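Local coordinates for FAD:protein FMN transferase (Vibrio cholerae, PDB 6NXI) that probably transfers the FMN moiety of FAD to the hydroxyl of a threonine in a target flavoprotein, releasing AMP, with magnesium as cofactor, at residues 37-42 and 166-171; 99-104 and 127-132; 199-204 and 293-298. All coordinates share one frame; numbering follows the deposited sequence. Where two conformers were deposited one is given.

Contact 1: 37-42 and 166-171; sequences TEIDRL and ADYLQS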
loop_
_atom_site.group_PDB
_atom_site.type_symbol
_atom_site.label_atom_id
_atom_site.label_comp_id
_atom_site.label_asym_id
_atom_site.label_seq_id
_atom_site.Cartn_x
_atom_site.Cartn_y
_atom_site.Cartn_z
ATOM N N THR A 37 21.063 11.056 -0.727
ATOM C CA THR A 37 20.601 12.460 -0.749
ATOM C C THR A 37 19.422 12.596 -1.722
ATOM O O THR A 37 18.418 13.253 -1.380
ATOM C CB THR A 37 21.765 13.396 -1.092
ATOM O OG1 THR A 37 22.753 13.396 -0.055
ATOM C CG2 THR A 37 21.247 14.806 -1.255
ATOM N N GLU A 38 19.501 12.000 -2.896
ATOM C CA GLU A 38 18.407 12.122 -3.883
ATOM C C GLU A 38 17.230 11.255 -3.447
ATOM O O GLU A 38 16.095 11.653 -3.614
ATOM C CB GLU A 38 18.893 11.759 -5.272
ATOM C CG GLU A 38 17.826 11.979 -6.320
ATOM C CD GLU A 38 17.232 13.366 -6.445
ATOM O OE1 GLU A 38 17.734 14.355 -5.835
ATOM O OE2 GLU A 38 16.244 13.469 -7.167
ATOM N N ILE A 39 17.511 10.076 -2.900
ATOM C CA ILE A 39 16.413 9.206 -2.418
ATOM C C ILE A 39 15.623 9.963 -1.356
ATOM O O ILE A 39 14.395 9.959 -1.393
ATOM C CB ILE A 39 16.983 7.884 -1.876
ATOM C CG1 ILE A 39 17.476 7.046 -3.053
ATOM C CG2 ILE A 39 15.929 7.179 -1.024
ATOM C CD1 ILE A 39 18.390 5.924 -2.614
ATOM N N ASP A 40 16.294 10.593 -0.402
ATOM C CA ASP A 40 15.593 11.391 0.632
ATOM C C ASP A 40 14.775 12.511 -0.030
ATOM O O ASP A 40 13.664 12.757 0.414
ATOM C CB ASP A 40 16.556 11.876 1.703
ATOM C CG ASP A 40 17.005 10.748 2.613
ATOM O OD1 ASP A 40 16.218 9.791 2.772
ATOM O OD2 ASP A 40 18.110 10.862 3.172
ATOM N N ARG A 41 15.303 13.201 -1.031
ATOM C CA ARG A 41 14.556 14.301 -1.706
ATOM C C ARG A 41 13.295 13.743 -2.385
ATOM O O ARG A 41 12.181 14.416 -2.324
ATOM C CB ARG A 41 15.470 15.000 -2.717
ATOM C CG ARG A 41 14.913 16.325 -3.227
ATOM C CD ARG A 41 15.577 16.812 -4.501
ATOM N NE ARG A 41 15.257 15.951 -5.624
ATOM C CZ ARG A 41 14.102 15.933 -6.275
ATOM N NH1 ARG A 41 13.166 16.827 -6.008
ATOM N NH2 ARG A 41 13.917 15.059 -7.241
ATOM N N LEU A 42 13.423 12.590 -3.060
ATOM C CA LEU A 42 12.291 11.997 -3.816
ATOM C C LEU A 42 11.228 11.615 -2.790
ATOM O O LEU A 42 10.070 11.803 -3.082
ATOM C CB LEU A 42 12.781 10.821 -4.660
ATOM C CG LEU A 42 13.615 11.206 -5.879
ATOM C CD1 LEU A 42 14.367 10.004 -6.402
ATOM C CD2 LEU A 42 12.734 11.782 -6.975
ATOM N N ALA A 166 12.981 2.984 -6.996
ATOM C CA ALA A 166 13.454 1.888 -7.894
ATOM C C ALA A 166 13.809 2.521 -9.236
ATOM O O ALA A 166 14.903 2.248 -9.791
ATOM C CB ALA A 166 12.452 0.769 -7.996
ATOM N N ASP A 167 12.964 3.430 -9.743
ATOM C CA ASP A 167 13.267 4.075 -11.046
ATOM C C ASP A 167 14.491 4.968 -10.931
ATOM O O ASP A 167 15.273 5.001 -11.905
ATOM C CB ASP A 167 12.104 4.915 -11.556
ATOM C CG ASP A 167 10.900 4.104 -11.979
ATOM O OD1 ASP A 167 10.985 2.868 -12.042
ATOM O OD2 ASP A 167 9.883 4.734 -12.263
ATOM N N TYR A 168 14.674 5.654 -9.816
ATOM C CA TYR A 168 15.885 6.471 -9.574
ATOM C C TYR A 168 17.124 5.560 -9.596
ATOM O O TYR A 168 18.172 5.917 -10.223
ATOM C CB TYR A 168 15.790 7.281 -8.279
ATOM C CG TYR A 168 17.108 7.926 -7.925
ATOM C CD1 TYR A 168 17.639 8.919 -8.715
ATOM C CD2 TYR A 168 17.891 7.496 -6.863
ATOM C CE1 TYR A 168 18.836 9.526 -8.414
ATOM C CE2 TYR A 168 19.117 8.068 -6.572
ATOM C CZ TYR A 168 19.614 9.077 -7.367
ATOM O OH TYR A 168 20.826 9.619 -7.052
ATOM N N LEU A 169 17.076 4.424 -8.910
ATOM C CA LEU A 169 18.275 3.556 -8.867
ATOM C C LEU A 169 18.609 3.111 -10.300
ATOM O O LEU A 169 19.795 3.130 -10.656
ATOM C CB LEU A 169 18.056 2.389 -7.925
ATOM C CG LEU A 169 17.938 2.744 -6.450
ATOM C CD1 LEU A 169 17.687 1.462 -5.661
ATOM C CD2 LEU A 169 19.204 3.422 -5.934
ATOM N N GLN A 170 17.602 2.732 -11.077
ATOM C CA GLN A 170 17.814 2.344 -12.504
ATOM C C GLN A 170 18.445 3.507 -13.262
ATOM O O GLN A 170 19.370 3.270 -14.082
ATOM C CB GLN A 170 16.479 1.892 -13.069
ATOM C CG GLN A 170 16.080 0.557 -12.493
ATOM C CD GLN A 170 14.792 -0.017 -13.016
ATOM O OE1 GLN A 170 14.325 -1.019 -12.480
ATOM N NE2 GLN A 170 14.228 0.604 -14.066
ATOM N N SER A 171 17.955 4.739 -13.054
ATOM C CA SER A 171 18.456 5.950 -13.748
ATOM C C SER A 171 19.940 6.118 -13.423
ATOM O O SER A 171 20.680 6.679 -14.250
ATOM C CB SER A 171 17.652 7.179 -13.381
ATOM O OG SER A 171 18.122 7.763 -12.171
#
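Tyr168, whose side chain packs across the contact onto Glu38, Ile39 and Leu42, has its backbone O held within its own helix by Ser171 OG at 2.7 Å. Its ring meets the aliphatic part of Glu38. With CG anti to the backbone N (chi1 -175°), Glu38 places that carbon over one ring face, 3.8 Å from the Tyr168 centroid and 27° off the normal, a CH-pi contact displaced toward the rim, where Glu38 CG is 3.4 Å from Tyr168 CE1. Farther along the ring, Glu38 CB touches Tyr168 OH. The carboxylate leads away from the ring toward Arg41, one turn on, which in the modelled one of its two conformers grips it side-on, Arg41 NH2 lying 2.8 Å from Glu38 OE2 and NE bonding to OE1. Leu42 CD1 reaches the base of the tyrosine at Tyr168 CB, 3.6 Å away, while Ile39 CG1 lies 3.9 Å from Tyr168 CD2 in an oblique approach. On the side facing the sheet, Ile39 CD1 and Leu169 CD2 meet more loosely, at 4.2 Å. Tyr168 thus bridges the axes of the two segments, which stand 10.7 Å apart and run roughly antiparallel, at 148°. Helices 32-50 and 157-171 pack against one sheet: Ile39 and Leu169 both rest on Ile21 of strand 17-24, and Leu169 continues onto Tyr177 and Val179 of strand 177-181.

Contact 2: 99-104 and 127-132; sequences VGPLVN and RAITGI. With FAD (flavin-adenine dinucleotide), chain B.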
loop_
_atom_site.group_PDB
_atom_site.type_symbol
_atom_site.label_atom_id
_atom_site.label_comp_id
_atom_site.label_asym_id
_atom_site.label_seq_id
_atom_site.Cartn_x
_atom_site.Cartn_y
_atom_site.Cartn_z
ATOM N N VAL A 99 -12.261 6.878 1.896
ATOM C CA VAL A 99 -12.657 6.444 3.265
ATOM C C VAL A 99 -11.890 7.246 4.337
ATOM O O VAL A 99 -12.014 6.926 5.556
ATOM C CB VAL A 99 -12.495 4.931 3.530
ATOM C CG1 VAL A 99 -13.471 4.100 2.721
ATOM C CG2 VAL A 99 -11.063 4.466 3.387
ATOM N N GLY A 100 -11.131 8.261 3.964
ATOM C CA GLY A 100 -10.448 9.151 4.907
ATOM C C GLY A 100 -11.245 9.446 6.179
ATOM O O GLY A 100 -10.722 9.267 7.280
ATOM N N PRO A 101 -12.469 9.992 6.096
ATOM C CA PRO A 101 -13.241 10.347 7.290
ATOM C C PRO A 101 -13.426 9.160 8.235
ATOM O O PRO A 101 -13.466 9.417 9.444
ATOM C CB PRO A 101 -14.572 10.894 6.701
ATOM C CG PRO A 101 -14.175 11.378 5.308
ATOM C CD PRO A 101 -13.196 10.314 4.864
ATOM N N LEU A 102 -13.550 7.939 7.699
ATOM C CA LEU A 102 -13.768 6.709 8.511
ATOM C C LEU A 102 -12.450 6.239 9.107
ATOM O O LEU A 102 -12.400 5.909 10.292
ATOM C CB LEU A 102 -14.407 5.650 7.616
ATOM C CG LEU A 102 -15.779 6.032 7.040
ATOM C CD1 LEU A 102 -16.116 5.185 5.852
ATOM C CD2 LEU A 102 -16.850 5.870 8.096
ATOM N N VAL A 103 -11.380 6.271 8.330
ATOM C CA VAL A 103 -10.036 5.931 8.879
ATOM C C VAL A 103 -9.755 6.853 10.078
ATOM O O VAL A 103 -9.283 6.425 11.131
ATOM C CB VAL A 103 -8.978 6.100 7.786
ATOM C CG1 VAL A 103 -7.567 6.019 8.334
ATOM C CG2 VAL A 103 -9.197 5.101 6.647
ATOM N N ASN A 104 -10.057 8.134 9.914
ATOM C CA ASN A 104 -9.799 9.151 10.941
ATOM C C ASN A 104 -10.722 8.878 12.131
ATOM O O ASN A 104 -10.219 8.872 13.259
ATOM C CB ASN A 104 -9.982 10.550 10.388
ATOM C CG ASN A 104 -8.957 10.913 9.326
ATOM O OD1 ASN A 104 -8.045 10.152 9.048
ATOM N ND2 ASN A 104 -9.205 12.028 8.645
ATOM N N ARG A 127 -19.835 8.192 7.085
ATOM C CA ARG A 127 -20.172 7.390 5.884
ATOM C C ARG A 127 -20.835 8.266 4.837
ATOM O O ARG A 127 -20.533 8.070 3.652
ATOM C CB ARG A 127 -21.084 6.215 6.222
ATOM C CG ARG A 127 -20.403 5.145 7.045
ATOM C CD ARG A 127 -21.370 4.128 7.543
ATOM N NE ARG A 127 -21.718 3.178 6.519
ATOM C CZ ARG A 127 -22.755 2.357 6.625
ATOM N NH1 ARG A 127 -23.579 2.423 7.665
ATOM N NH2 ARG A 127 -22.974 1.478 5.676
ATOM N N ALA A 128 -21.606 9.270 5.248
ATOM C CA ALA A 128 -22.350 10.115 4.291
ATOM C C ALA A 128 -21.379 10.974 3.479
ATOM O O ALA A 128 -21.825 11.491 2.445
ATOM C CB ALA A 128 -23.354 10.968 5.007
ATOM N N ILE A 129 -20.154 11.203 3.965
ATOM C CA ILE A 129 -19.154 12.060 3.269
ATOM C C ILE A 129 -18.027 11.185 2.708
ATOM O O ILE A 129 -16.963 11.719 2.508
ATOM C CB ILE A 129 -18.636 13.176 4.194
ATOM C CG1 ILE A 129 -17.986 12.618 5.468
ATOM C CG2 ILE A 129 -19.747 14.151 4.517
ATOM C CD1 ILE A 129 -17.160 13.607 6.256
ATOM N N THR A 130 -18.280 9.907 2.447
ATOM C CA THR A 130 -17.338 8.985 1.772
ATOM C C THR A 130 -17.987 8.435 0.500
ATOM O O THR A 130 -19.219 8.411 0.376
ATOM C CB THR A 130 -16.899 7.855 2.711
ATOM O OG1 THR A 130 -18.041 7.012 2.832
ATOM C CG2 THR A 130 -16.435 8.389 4.037
ATOM N N GLY A 131 -17.169 8.057 -0.471
ATOM C CA GLY A 131 -17.621 7.365 -1.677
ATOM C C GLY A 131 -16.842 7.838 -2.865
ATOM O O GLY A 131 -16.743 9.071 -3.061
ATOM N N ILE A 132 -16.256 6.879 -3.578
ATOM C CA ILE A 132 -15.389 7.108 -4.760
ATOM C C ILE A 132 -16.164 7.940 -5.794
ATOM O O ILE A 132 -15.498 8.631 -6.565
ATOM C CB ILE A 132 -14.905 5.752 -5.321
ATOM C CG1 ILE A 132 -13.682 5.924 -6.228
ATOM C CG2 ILE A 132 -16.023 5.015 -6.023
ATOM C CD1 ILE A 132 -12.417 6.261 -5.502
HETATM P PA FAD B . -2.340 -0.849 3.768
HETATM O O1A FAD B . -2.896 -2.149 4.228
HETATM O O2A FAD B . -1.501 -0.798 2.553
HETATM O O5B FAD B . -3.518 0.219 3.601
HETATM C C5B FAD B . -4.212 0.554 4.832
HETATM C C4B FAD B . -4.365 2.048 4.982
HETATM O O4B FAD B . -5.137 2.628 3.902
HETATM C C3B FAD B . -5.103 2.416 6.269
HETATM O O3B FAD B . -4.161 2.642 7.319
HETATM C C2B FAD B . -5.897 3.665 5.869
HETATM O O2B FAD B . -5.095 4.823 5.937
HETATM C C1B FAD B . -6.245 3.362 4.417
HETATM N N9A FAD B . -7.437 2.573 4.189
HETATM C C8A FAD B . -8.159 1.788 5.099
HETATM N N7A FAD B . -9.108 1.107 4.503
HETATM C C5A FAD B . -9.070 1.472 3.172
HETATM C C6A FAD B . -9.858 1.099 2.073
HETATM N N6A FAD B . -10.842 0.184 2.120
HETATM N N1A FAD B . -9.506 1.618 0.879
HETATM C C2A FAD B . -8.505 2.520 0.831
HETATM N N3A FAD B . -7.689 2.944 1.805
HETATM C C4A FAD B . -8.042 2.375 2.970
HETATM N N1 FAD B . 1.849 7.775 9.386
HETATM C C2 FAD B . 2.172 8.612 10.432
HETATM O O2 FAD B . 1.979 8.245 11.612
HETATM N N3 FAD B . 2.732 9.832 10.227
HETATM C C4 FAD B . 2.989 10.318 8.971
HETATM O O4 FAD B . 3.465 11.435 8.818
HETATM C C4X FAD B . 2.646 9.487 7.853
HETATM N N5 FAD B . 2.867 9.933 6.633
HETATM C C5X FAD B . 2.521 9.123 5.577
HETATM C C6 FAD B . 2.726 9.590 4.262
HETATM C C7 FAD B . 2.412 8.843 3.146
HETATM C C7M FAD B . 2.665 9.405 1.765
HETATM C C8 FAD B . 1.876 7.547 3.335
HETATM C C8M FAD B . 1.495 6.680 2.164
HETATM C C9 FAD B . 1.662 7.073 4.634
HETATM C C9A FAD B . 1.983 7.832 5.768
HETATM N N10 FAD B . 1.757 7.399 7.080
HETATM C C10 FAD B . 2.077 8.201 8.161
HETATM C "C1'" FAD B . 1.256 6.029 7.330
HETATM C "C2'" FAD B . -0.201 5.849 7.099
HETATM O "O2'" FAD B . -0.954 6.639 8.013
HETATM C "C3'" FAD B . -0.563 4.368 7.307
HETATM O "O3'" FAD B . -0.330 3.938 8.629
HETATM C "C4'" FAD B . 0.230 3.402 6.446
HETATM O "O4'" FAD B . 0.396 3.960 5.153
HETATM C "C5'" FAD B . -0.401 2.024 6.420
HETATM O "O5'" FAD B . 0.294 1.236 5.422
HETATM P P FAD B . 0.049 -0.327 5.366
HETATM O O1P FAD B . 0.088 -0.927 6.697
HETATM O O2P FAD B . 0.956 -0.742 4.229
HETATM O O3P FAD B . -1.484 -0.283 4.952
#
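Val99, at the N-cap of helix 100-105, and Thr130, which closes a type I turn begun at Arg127, bring their CA atoms within 5.5 Å, so the turn lies beside the first turn of the helix. Arg127 O receives two bonds from Thr130, one from its backbone N and one from OG1 at 2.8 Å, both from the same face of the carbonyl plane. Thr130 OG1 lies between its own backbone N and carbonyl carbon (chi1 72°), which turns the methyl CG2 outward to the helix. There CG2 meets Leu102 CD1 at 3.7 Å and Pro101 CD at 3.9 Å. Beyond it, Ile129 CD1 lies 3.8 Å from Pro101 CB, the two side chains crossing at a slant. On the other flank Leu102 CD2 touches the aliphatic part of Arg127, 3.8 Å from CG. The opposite side of the helical segment belongs to the flavin dinucleotide: Val99 CG2 is 3.6 Å from C5A, a fusion carbon of the adenine, Val103 CG1 comes equally close to the ribose O2B, and Asp152, which Val103 also touches, is hydrogen-bonded to FAD. No hydrogen bond joins the two segments. Thr130 N and OG1 are spent within the turn, Gly131 N bonds to Thr98 OG1 just before the helical segment, and between the two segments the link is apolar packing; the pocket valines likewise touch the cofactor through van der Waals contact.

Contact 3: 199-204 and 293-298; sequences IAIEKP and PVLMIV
Ile297 packs against Pro204 and the backbone of Glu202, its CG2 pressed on the proline ring and its CD1 on the glutamate carbonyl. The first of these is tighter than ordinary van der Waals contact, with Ile297 CG2 only 3.4 Å from Pro204 CG, and the same methyl is 3.5 Å from Pro204 CD. Because CG2 is anti to the backbone N (chi1 -60° for the CG1 branch), the two branches part: CG2 goes to the proline, while Ile297 CD1 reaches Glu202 O at 3.4 Å. Lys203 crosses Ile297 at about a right angle, and Lys203 CD lies 3.9 Å from Ile297 CD1. The lysine chain, bent at chi2 and chi4, then brings Lys203 CE within 4.0 Å of Leu295 CD2. Leu295 CD2 is shared, since Ile201 approaches it as well, Ile201 CG2 and CD1 each at 4.0 Å. The methylenes of Lys203 therefore serve as apolar packing, and its ammonium NZ makes salt bridges to Glu306 and Glu213. No hydrogen bond crosses between the segments. Their axes run nearly parallel, 22° apart, but are separated by 9.3 Å, a spacing of stacked layers and not of neighbouring strands in one sheet. Each strand has its backbone partners within its own layer: 199-203 pairs with 211-215 in a two-stranded antiparallel sheet, whereas 294-299 lies between 255-262 and 304-308 in the large antiparallel sheet. Helix 280-289 packs on that large sheet through Met296 and Val298, side chains that do not face the small sheet.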
loop_
_atom_site.group_PDB
_atom_site.type_symbol
_atom_site.label_atom_id
_atom_site.label_comp_id
_atom_site.label_asym_id
_atom_site.label_seq_id
_atom_site.Cartn_x
_atom_site.Cartn_y
_atom_site.Cartn_z
ATOM N N ILE A 199 12.722 -12.947 -0.067
ATOM C CA ILE A 199 11.805 -12.278 0.884
ATOM C C ILE A 199 11.115 -13.408 1.647
ATOM O O ILE A 199 11.061 -14.530 1.168
ATOM C CB ILE A 199 10.804 -11.342 0.169
ATOM C CG1 ILE A 199 9.822 -12.187 -0.626
ATOM C CG2 ILE A 199 11.538 -10.301 -0.710
ATOM C CD1 ILE A 199 8.637 -11.418 -1.114
ATOM N N ALA A 200 10.596 -13.113 2.811
ATOM C CA ALA A 200 9.858 -14.110 3.621
ATOM C C ALA A 200 8.376 -13.781 3.636
ATOM O O ALA A 200 7.999 -12.614 3.812
ATOM C CB ALA A 200 10.457 -14.150 5.003
ATOM N N ILE A 201 7.556 -14.808 3.419
ATOM C CA ILE A 201 6.100 -14.724 3.694
ATOM C C ILE A 201 5.849 -15.339 5.072
ATOM O O ILE A 201 6.225 -16.490 5.265
ATOM C CB ILE A 201 5.271 -15.388 2.594
ATOM C CG1 ILE A 201 5.679 -14.826 1.223
ATOM C CG2 ILE A 201 3.796 -15.187 2.940
ATOM C CD1 ILE A 201 4.565 -14.720 0.230
ATOM N N GLU A 202 5.284 -14.543 5.972
ATOM C CA GLU A 202 4.961 -14.956 7.360
ATOM C C GLU A 202 3.692 -15.810 7.287
ATOM O O GLU A 202 2.691 -15.385 6.680
ATOM C CB GLU A 202 4.829 -13.756 8.296
ATOM C CG GLU A 202 6.132 -13.012 8.537
ATOM C CD GLU A 202 7.167 -13.717 9.403
ATOM O OE1 GLU A 202 6.785 -14.588 10.217
ATOM O OE2 GLU A 202 8.366 -13.396 9.257
ATOM N N LYS A 203 3.768 -17.006 7.836
ATOM C CA LYS A 203 2.635 -17.954 7.858
ATOM C C LYS A 203 2.212 -18.073 9.317
ATOM O O LYS A 203 3.052 -18.251 10.191
ATOM C CB LYS A 203 3.055 -19.306 7.279
ATOM C CG LYS A 203 3.700 -19.263 5.906
ATOM C CD LYS A 203 2.813 -18.683 4.827
ATOM C CE LYS A 203 3.305 -19.021 3.434
ATOM N NZ LYS A 203 3.316 -20.490 3.212
ATOM N N PRO A 204 0.919 -17.904 9.636
ATOM C CA PRO A 204 0.432 -18.137 10.991
ATOM C C PRO A 204 0.321 -19.655 11.122
ATOM O O PRO A 204 0.131 -20.356 10.120
ATOM C CB PRO A 204 -0.914 -17.415 10.997
ATOM C CG PRO A 204 -1.402 -17.656 9.585
ATOM C CD PRO A 204 -0.161 -17.567 8.707
ATOM N N PRO A 293 -0.812 -12.451 -9.299
ATOM C CA PRO A 293 -0.224 -13.377 -8.337
ATOM C C PRO A 293 -0.591 -12.933 -6.913
ATOM O O PRO A 293 -0.163 -11.862 -6.452
ATOM C CB PRO A 293 1.271 -13.339 -8.605
ATOM C CG PRO A 293 1.415 -12.644 -9.922
ATOM C CD PRO A 293 0.236 -11.723 -10.040
ATOM N N VAL A 294 -1.376 -13.761 -6.219
ATOM C CA VAL A 294 -1.825 -13.421 -4.850
ATOM C C VAL A 294 -1.741 -14.662 -3.968
ATOM O O VAL A 294 -2.127 -15.768 -4.435
ATOM C CB VAL A 294 -3.257 -12.877 -4.833
ATOM C CG1 VAL A 294 -3.645 -12.409 -3.442
ATOM C CG2 VAL A 294 -3.422 -11.771 -5.852
ATOM N N LEU A 295 -1.351 -14.438 -2.716
ATOM C CA LEU A 295 -1.459 -15.439 -1.637
ATOM C C LEU A 295 -2.278 -14.812 -0.520
ATOM O O LEU A 295 -1.874 -13.804 0.079
ATOM C CB LEU A 295 -0.072 -15.859 -1.159
ATOM C CG LEU A 295 -0.084 -16.950 -0.090
ATOM C CD1 LEU A 295 -0.552 -18.258 -0.684
ATOM C CD2 LEU A 295 1.297 -17.092 0.525
ATOM N N MET A 296 -3.393 -15.449 -0.207
ATOM C CA MET A 296 -4.217 -15.004 0.927
ATOM C C MET A 296 -4.167 -16.061 1.991
ATOM O O MET A 296 -4.361 -17.251 1.640
ATOM C CB MET A 296 -5.667 -14.847 0.548
ATOM C CG MET A 296 -5.900 -13.736 -0.358
ATOM S SD MET A 296 -7.656 -13.501 -0.182
ATOM C CE MET A 296 -7.964 -12.598 -1.670
ATOM N N ILE A 297 -3.898 -15.623 3.200
ATOM C CA ILE A 297 -3.959 -16.504 4.385
ATOM C C ILE A 297 -5.249 -16.184 5.118
ATOM O O ILE A 297 -5.507 -15.016 5.399
ATOM C CB ILE A 297 -2.724 -16.283 5.251
ATOM C CG1 ILE A 297 -1.463 -16.607 4.441
ATOM C CG2 ILE A 297 -2.860 -17.125 6.512
ATOM C CD1 ILE A 297 -0.228 -16.334 5.184
ATOM N N VAL A 298 -6.036 -17.215 5.409
ATOM C CA VAL A 298 -7.361 -17.019 6.041
ATOM C C VAL A 298 -7.439 -17.905 7.262
ATOM O O VAL A 298 -6.811 -18.982 7.269
ATOM C CB VAL A 298 -8.537 -17.243 5.076
ATOM C CG1 VAL A 298 -8.196 -16.652 3.714
ATOM C CG2 VAL A 298 -8.951 -18.687 4.954
#

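All three contacts are partly buried and lie 16 to 19 Å from the chain centre, none touching another. Contacts 1 and 3 involve the same large sheet: contact 1 joins two helices packed on strands such as 17-24, and contact 3 sets a two-stranded layer on strand 294-299. Contact 2, on the opposite side of the chain centre from contact 1, is the one that reaches FAD. Their chemistry differs accordingly. A glutamate methylene laid on a tyrosine face marks contact 1, methyl, proline and methylene packing beside a turn whose closing threonine bonds back to its first residue marks contact 2, and branched aliphatics with lysine methylenes mark contact 3; no hydrogen bond crosses any.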